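Local coordinates for nicotinate-nucleotide pyrophosphorylase (PDB 3L0G), which probably makes nicotinate mononucleotide from quinolinate and phosphoribosyl pyrophosphate, with loss of carbon dioxide, in the biosynthesis of NAD, at residues His31-Leu34 with Lys35-Leu38; Pro114-Arg117 with Val118-Phe122. All coordinates share one frame; numbering follows the deposited sequence.

Contact 1: residues His31-Leu34 with Lys35-Leu38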
loop_
_atom_site.group_PDB
_atom_site.type_symbol
_atom_site.label_atom_id
_atom_site.label_comp_id
_atom_site.label_asym_id
_atom_site.label_seq_id
_atom_site.Cartn_x
_atom_site.Cartn_y
_atom_site.Cartn_z
ATOM N N HIS C 31 4.617 2.987 -5.516
ATOM C CA HIS C 31 5.300 3.453 -4.328
ATOM C C HIS C 31 6.406 2.509 -3.854
ATOM O O HIS C 31 7.467 2.982 -3.401
ATOM C CB HIS C 31 4.325 3.685 -3.171
ATOM C CG HIS C 31 4.991 4.055 -1.883
ATOM N ND1 HIS C 31 5.370 5.350 -1.587
ATOM C CD2 HIS C 31 5.352 3.303 -0.810
ATOM C CE1 HIS C 31 5.935 5.381 -0.390
ATOM N NE2 HIS C 31 5.940 4.153 0.102
ATOM N N ASN C 32 6.149 1.208 -3.895
ATOM C CA ASN C 32 7.153 0.234 -3.491
ATOM C C ASN C 32 8.344 0.222 -4.465
ATOM O O ASN C 32 9.475 0.052 -4.040
ATOM C CB ASN C 32 6.560 -1.169 -3.339
ATOM C CG ASN C 32 5.528 -1.272 -2.195
ATOM O OD1 ASN C 32 4.657 -2.129 -2.232
ATOM N ND2 ASN C 32 5.635 -0.413 -1.179
ATOM N N ALA C 33 8.100 0.401 -5.761
ATOM C CA ALA C 33 9.216 0.487 -6.724
ATOM C C ALA C 33 10.049 1.778 -6.511
ATOM O O ALA C 33 11.271 1.736 -6.518
ATOM C CB ALA C 33 8.707 0.368 -8.180
ATOM N N LEU C 34 9.379 2.914 -6.302
ATOM C CA LEU C 34 10.080 4.154 -5.958
ATOM C C LEU C 34 10.860 4.014 -4.682
ATOM O O LEU C 34 12.043 4.324 -4.670
ATOM C CB LEU C 34 9.141 5.388 -5.910
ATOM C CG LEU C 34 8.537 5.762 -7.259
ATOM C CD1 LEU C 34 7.262 6.660 -7.092
ATOM C CD2 LEU C 34 9.567 6.415 -8.253
ATOM N N LYS C 35 10.230 3.538 -3.612
ATOM C CA LYS C 35 10.897 3.377 -2.324
ATOM C C LYS C 35 12.163 2.475 -2.402
ATOM O O LYS C 35 13.217 2.814 -1.864
ATOM C CB LYS C 35 9.927 2.827 -1.249
ATOM C CG LYS C 35 10.561 2.609 0.139
ATOM C CD LYS C 35 9.517 2.452 1.319
ATOM C CE LYS C 35 8.545 1.236 1.182
ATOM N NZ LYS C 35 9.204 -0.128 1.128
ATOM N N GLU C 36 12.069 1.349 -3.083
ATOM C CA GLU C 36 13.204 0.451 -3.141
ATOM C C GLU C 36 14.421 1.096 -3.883
ATOM O O GLU C 36 15.558 0.829 -3.518
ATOM C CB GLU C 36 12.783 -0.923 -3.708
ATOM C CG GLU C 36 12.885 -1.069 -5.170
ATOM C CD GLU C 36 12.305 -2.363 -5.691
ATOM O OE1 GLU C 36 12.160 -3.348 -4.919
ATOM O OE2 GLU C 36 11.963 -2.354 -6.900
ATOM N N ASP C 37 14.173 1.971 -4.866
ATOM C CA ASP C 37 15.245 2.570 -5.672
ATOM C C ASP C 37 15.759 3.903 -5.148
ATOM O O ASP C 37 16.931 4.252 -5.405
ATOM C CB ASP C 37 14.764 2.792 -7.116
ATOM C CG ASP C 37 15.872 2.711 -8.129
ATOM O OD1 ASP C 37 16.937 2.086 -7.847
ATOM O OD2 ASP C 37 15.673 3.277 -9.231
ATOM N N LEU C 38 14.875 4.654 -4.471
ATOM C CA LEU C 38 15.170 6.015 -3.987
ATOM C C LEU C 38 15.343 6.126 -2.452
ATOM O O LEU C 38 15.943 7.102 -1.948
ATOM C CB LEU C 38 14.103 7.016 -4.511
ATOM C CG LEU C 38 14.130 7.297 -6.033
ATOM C CD1 LEU C 38 12.873 8.046 -6.473
ATOM C CD2 LEU C 38 15.350 8.085 -6.478
HETATM O O HOH W 1 12.582 0.025 -8.506
#
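The carbonyl oxygen of A33 is gripped twice. The backbone N of D37 reaches A33 O at 3.3 Å in a weak bond, bent to 144° at the hydrogen. Water 1 donates a second, shorter bond of 2.9 Å to A33 O. The same water donates to E36 OE2, also at 2.9 Å, and so ties the carboxylate back to the backbone one turn earlier. With chi1 at 90° and the chain extended beyond CG, E36 CG lies beside A33 O and OE2 reaches the water. G156 of the second subunit also gives its backbone N to E36 OE2.

These residues form the C-terminal end of helix 27-38. L38 N bonds to L34 O at 2.9 Å, in the usual i to i+4 pattern. D37 N makes a further weak bond to L34 O, so this carbonyl too has two donors.

K35 runs on another side of the helix. The bend at chi3 (61°) brings K35 CE back beside H31 and N32; a second bend, at chi4, sets the direction of NZ. K35 CE lies 4.1 Å from H31 NE2, oblique to the ring, and equally near N32 ND2. K35 NZ goes on to salt bridges with E28 of the second subunit and D40 of the fourth. D37 OD1 and OD2 form salt bridges with R158 and R151 of the second subunit, one oxygen to each. The leucines pack side by side, L34 CD2 4.1 Å from L38 CD1, and L34 also leans on V118 of helix 116-139.

Contact 2: residues Pro114-Arg117 with Val118-Phe122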
loop_
_atom_site.group_PDB
_atom_site.type_symbol
_atom_site.label_atom_id
_atom_site.label_comp_id
_atom_site.label_asym_id
_atom_site.label_seq_id
_atom_site.Cartn_x
_atom_site.Cartn_y
_atom_site.Cartn_z
ATOM N N PRO C 114 15.951 10.399 -11.747
ATOM C CA PRO C 114 15.712 9.488 -10.607
ATOM C C PRO C 114 14.548 8.506 -10.739
ATOM O O PRO C 114 14.458 7.537 -9.964
ATOM C CB PRO C 114 15.448 10.448 -9.441
ATOM C CG PRO C 114 16.125 11.695 -9.835
ATOM C CD PRO C 114 15.894 11.802 -11.334
ATOM N N ILE C 115 13.673 8.732 -11.710
ATOM C CA ILE C 115 12.528 7.835 -11.933
ATOM C C ILE C 115 12.674 7.020 -13.208
ATOM O O ILE C 115 11.838 6.150 -13.495
ATOM C CB ILE C 115 11.160 8.621 -11.932
ATOM C CG1 ILE C 115 11.140 9.696 -13.034
ATOM C CG2 ILE C 115 10.857 9.239 -10.523
ATOM C CD1 ILE C 115 9.840 10.433 -13.187
ATOM N N GLU C 116 13.727 7.288 -13.980
ATOM C CA GLU C 116 13.967 6.559 -15.228
ATOM C C GLU C 116 13.872 5.044 -15.096
ATOM O O GLU C 116 13.126 4.388 -15.840
ATOM C CB GLU C 116 15.361 6.880 -15.773
ATOM C CG GLU C 116 15.688 6.175 -17.038
ATOM C CD GLU C 116 17.063 6.548 -17.584
ATOM O OE1 GLU C 116 17.458 7.728 -17.480
ATOM O OE2 GLU C 116 17.733 5.629 -18.093
ATOM N N ARG C 117 14.653 4.476 -14.195
ATOM C CA ARG C 117 14.772 3.039 -14.149
ATOM C C ARG C 117 13.445 2.418 -13.660
ATOM O O ARG C 117 12.983 1.414 -14.206
ATOM C CB ARG C 117 15.978 2.642 -13.302
ATOM C CG ARG C 117 16.234 1.167 -13.119
ATOM C CD ARG C 117 15.997 0.311 -14.360
ATOM N NE ARG C 117 16.707 0.801 -15.495
ATOM C CZ ARG C 117 16.443 0.460 -16.745
ATOM N NH1 ARG C 117 15.500 -0.418 -17.053
ATOM N NH2 ARG C 117 17.149 0.998 -17.697
ATOM N N VAL C 118 12.804 3.043 -12.681
ATOM C CA VAL C 118 11.471 2.581 -12.222
ATOM C C VAL C 118 10.450 2.495 -13.374
ATOM O O VAL C 118 9.834 1.460 -13.607
ATOM C CB VAL C 118 10.967 3.435 -11.000
ATOM C CG1 VAL C 118 9.433 3.313 -10.762
ATOM C CG2 VAL C 118 11.733 3.006 -9.738
ATOM N N ILE C 119 10.312 3.572 -14.118
ATOM C CA ILE C 119 9.385 3.599 -15.214
ATOM C C ILE C 119 9.772 2.560 -16.282
ATOM O O ILE C 119 8.903 1.815 -16.751
ATOM C CB ILE C 119 9.289 5.030 -15.791
ATOM C CG1 ILE C 119 8.521 5.919 -14.808
ATOM C CG2 ILE C 119 8.603 5.044 -17.124
ATOM C CD1 ILE C 119 8.645 7.441 -15.118
ATOM N N LEU C 120 11.054 2.472 -16.634
ATOM C CA LEU C 120 11.450 1.550 -17.677
ATOM C C LEU C 120 11.186 0.114 -17.221
ATOM O O LEU C 120 10.697 -0.721 -18.004
ATOM C CB LEU C 120 12.936 1.753 -18.117
ATOM C CG LEU C 120 13.228 3.020 -18.944
ATOM C CD1 LEU C 120 14.746 3.096 -19.305
ATOM C CD2 LEU C 120 12.345 3.184 -20.259
ATOM N N ASN C 121 11.510 -0.203 -15.970
ATOM C CA ASN C 121 11.356 -1.611 -15.513
ATOM C C ASN C 121 9.896 -1.999 -15.587
ATOM O O ASN C 121 9.545 -3.134 -16.010
ATOM C CB ASN C 121 11.937 -1.858 -14.112
ATOM C CG ASN C 121 13.479 -1.826 -14.081
ATOM O OD1 ASN C 121 14.140 -1.967 -15.108
ATOM N ND2 ASN C 121 14.046 -1.615 -12.904
ATOM N N PHE C 122 9.014 -1.065 -15.207
ATOM C CA PHE C 122 7.561 -1.350 -15.332
ATOM C C PHE C 122 7.117 -1.628 -16.776
ATOM O O PHE C 122 6.460 -2.652 -17.034
ATOM C CB PHE C 122 6.675 -0.257 -14.732
ATOM C CG PHE C 122 6.495 -0.358 -13.229
ATOM C CD1 PHE C 122 6.852 0.684 -12.413
ATOM C CD2 PHE C 122 5.943 -1.469 -12.648
ATOM C CE1 PHE C 122 6.677 0.616 -11.032
ATOM C CE2 PHE C 122 5.732 -1.545 -11.259
ATOM C CZ PHE C 122 6.116 -0.505 -10.463
HETATM O O HOH W 2 14.481 4.992 -10.799
#
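R117 folds its side chain back over the next turn, toward L120 and N121. CB sits close to V118 N. R117 CG passes N121 ND2 at 3.5 Å. R117 CD lies against the amide of N121, 3.0 Å from N121 OD1, which is tight packing. The bends at chi2 and chi3, 40° and 53°, turn the guanidinium across L120 and toward N121. NE stays near N121 OD1, and CZ lies above L120 CB. R117 NH1 then donates to N121 OD1 at 2.8 Å. The bond is straight, 168° at the hydrogen. OD1 lies near the guanidinium plane, but the donor stands above the plane of the amide. L120 CB lies over one guanidinium face, 3.5 Å from R117 NH1, and NH2 ends near L120 CD1.

These are the opening turns of the long helix 116-139; both segments fall in the N-terminal domain of the quinolinate phosphoribosyltransferase family. I119 N bonds to I115 O at 3.1 Å, and L120 N and N121 N follow to E116 O and R117 O. Water 2 donates to P114 O and accepts from V118 N.

N121 is also bound at its other end: ND2 donates to R151 O of the second subunit. The two bonds together hold the amide in its rotation. On another side of the helix, I115 CD1 meets I119 CD1 at 3.8 Å, and both side chains pack on V76 of helix 70-79.

Contact 1 comes first along the chain, at the end of helix 27-38. Contact 2 follows about eighty residues later, at the start of helix 116-139. Their centres are about 10 Å apart, on the same side of the chain's centre. The two helices pack against each other directly. A33 CB meets F122 CE1 at 3.5 Å, and L34 CD2 meets I115 CG2 at 3.8 Å. L38 also packs on P114. Both contacts touch the second subunit, and R151 of that subunit meets side chains from each. The pair of helices thus builds part of the N-terminal region and part of an intersubunit interface in the four-chain assembly.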